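Side-chain contact in endoglucanase FnCel5A (PDB 3NCO), which probably hydrolyses internal beta-1,4-glucosidic bonds of cellulose, as a family 5 glycoside hydrolase built on a beta/alpha barrel: residues T278-R281 and I282-F286. Residues are numbered along the deposited sequence; the frame is centred on the assembly and turned at random.
Sequences TVRR and IAEEF
Arg280 and Glu284, one turn apart on helix 269-285, pair through Arg280 NH2, which donates to Glu284 OE2 in a salt bridge whose 2.5 Å length is suspiciously short; Glu284 OE1 lies 3.0 Å from the same Arg280 NH2. OE2 meets the guanidinium edge near its plane, with an N-H...O angle of 142°, while the carboxylate plane is turned 52° from the guanidinium. A water in the guanidinium plane links the two groups, accepting from Arg280 NH2 at 2.6 Å and donating to Glu284 OE1. Bent at chi3, the arginine chain folds back toward the carboxylate; Ser316 O takes its NE, and His22 NE2 also bonds Glu284 OE2. A leucine in place of Arg280 would probably leave the Glu284 carboxylate and Ser316 O each short of a donor.

Ile282 instead packs along the preceding turn. With CG1 anti to its own carbonyl carbon (chi1 -66°), Ile282 CG1 comes 3.3 Å from Thr278 O, and Ile282 CD1 lies 3.8 Å from Thr278 CG2, the two side chains running side by side. Arg281 O accepts from Glu285 N at 2.9 Å, confirming alpha-helical spacing.

Between strands 256-261 and 289-292, the barrel's seventh and eighth, Ile282 and Ala283 meet Phe242 of helix 232-252, while Val279 and Ala283 rest on Leu258 of strand 256-261.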
loop_
_atom_site.group_PDB
_atom_site.type_symbol
_atom_site.label_atom_id
_atom_site.label_comp_id
_atom_site.label_asym_id
_atom_site.label_seq_id
_atom_site.Cartn_x
_atom_site.Cartn_y
_atom_site.Cartn_z
ATOM N N THR A 278 12.949 4.125 -12.965
ATOM C CA THR A 278 12.286 3.542 -14.126
ATOM C C THR A 278 10.852 3.127 -13.770
ATOM O O THR A 278 9.913 3.413 -14.487
ATOM C CB THR A 278 13.080 2.321 -14.630
ATOM O OG1 THR A 278 14.352 2.761 -15.119
ATOM C CG2 THR A 278 12.363 1.583 -15.740
ATOM N N VAL A 279 10.694 2.484 -12.631
ATOM C CA VAL A 279 9.341 2.122 -12.167
ATOM C C VAL A 279 8.486 3.372 -11.984
ATOM O O VAL A 279 7.345 3.424 -12.467
ATOM C CB VAL A 279 9.398 1.281 -10.867
ATOM C CG1 VAL A 279 8.014 1.127 -10.348
ATOM C CG2 VAL A 279 10.006 -0.103 -11.165
ATOM N N ARG A 280 9.019 4.388 -11.308
ATOM C CA ARG A 280 8.271 5.641 -11.144
ATOM C C ARG A 280 7.839 6.258 -12.508
ATOM O O ARG A 280 6.689 6.636 -12.696
ATOM C CB ARG A 280 9.054 6.675 -10.335
ATOM C CG ARG A 280 8.268 7.997 -10.294
ATOM C CD ARG A 280 9.071 9.149 -9.733
ATOM N NE ARG A 280 10.301 9.394 -10.476
ATOM C CZ ARG A 280 10.355 10.097 -11.580
ATOM N NH1 ARG A 280 11.508 10.313 -12.197
ATOM N NH2 ARG A 280 9.243 10.623 -12.053
ATOM N N ARG A 281 8.779 6.373 -13.455
ATOM C CA ARG A 281 8.456 6.970 -14.760
ATOM C C ARG A 281 7.401 6.174 -15.505
ATOM O O ARG A 281 6.553 6.765 -16.180
ATOM C CB ARG A 281 9.701 7.005 -15.641
ATOM C CG ARG A 281 10.772 7.960 -15.141
ATOM C CD ARG A 281 11.963 8.105 -16.169
ATOM N NE ARG A 281 12.285 6.848 -16.894
ATOM C CZ ARG A 281 13.458 6.173 -16.860
ATOM N NH1 ARG A 281 14.483 6.592 -16.125
ATOM N NH2 ARG A 281 13.607 5.049 -17.575
ATOM N N ILE A 282 7.476 4.844 -15.436
ATOM C CA ILE A 282 6.531 4.010 -16.186
ATOM C C ILE A 282 5.146 4.023 -15.515
ATOM O O ILE A 282 4.113 4.043 -16.204
ATOM C CB ILE A 282 7.065 2.576 -16.387
ATOM C CG1 ILE A 282 8.308 2.626 -17.306
ATOM C CG2 ILE A 282 5.963 1.622 -16.938
ATOM C CD1 ILE A 282 9.024 1.270 -17.502
ATOM N N ALA A 283 5.122 4.083 -14.185
ATOM C CA ALA A 283 3.830 4.283 -13.507
ATOM C C ALA A 283 3.236 5.641 -13.926
ATOM O O ALA A 283 2.044 5.728 -14.208
ATOM C CB ALA A 283 3.981 4.196 -11.948
ATOM N N GLU A 284 4.076 6.683 -14.040
ATOM C CA GLU A 284 3.544 7.996 -14.423
ATOM C C GLU A 284 2.975 7.916 -15.847
ATOM O O GLU A 284 1.883 8.482 -16.126
ATOM C CB GLU A 284 4.641 9.079 -14.357
ATOM C CG GLU A 284 4.958 9.517 -12.945
ATOM C CD GLU A 284 6.303 10.278 -12.882
ATOM O OE1 GLU A 284 6.895 10.537 -13.970
ATOM O OE2 GLU A 284 6.769 10.602 -11.750
ATOM N N GLU A 285 3.693 7.209 -16.732
ATOM C CA GLU A 285 3.318 7.137 -18.138
ATOM C C GLU A 285 1.951 6.481 -18.312
ATOM O O GLU A 285 1.168 6.873 -19.196
ATOM C CB GLU A 285 4.415 6.425 -18.942
ATOM C CG GLU A 285 4.029 5.934 -20.327
ATOM C CD GLU A 285 5.000 4.850 -20.858
ATOM O OE1 GLU A 285 6.125 4.700 -20.267
ATOM O OE2 GLU A 285 4.640 4.176 -21.884
ATOM N N PHE A 286 1.644 5.499 -17.448
ATOM C CA PHE A 286 0.336 4.872 -17.512
ATOM C C PHE A 286 -0.722 5.511 -16.624
ATOM O O PHE A 286 -1.837 4.978 -16.513
ATOM C CB PHE A 286 0.454 3.347 -17.262
ATOM C CG PHE A 286 1.147 2.634 -18.389
ATOM C CD1 PHE A 286 0.499 2.480 -19.616
ATOM C CD2 PHE A 286 2.464 2.216 -18.290
ATOM C CE1 PHE A 286 1.129 1.865 -20.677
ATOM C CE2 PHE A 286 3.099 1.586 -19.372
ATOM C CZ PHE A 286 2.443 1.456 -20.561
HETATM O O HOH W 1 9.128 11.933 -14.264
#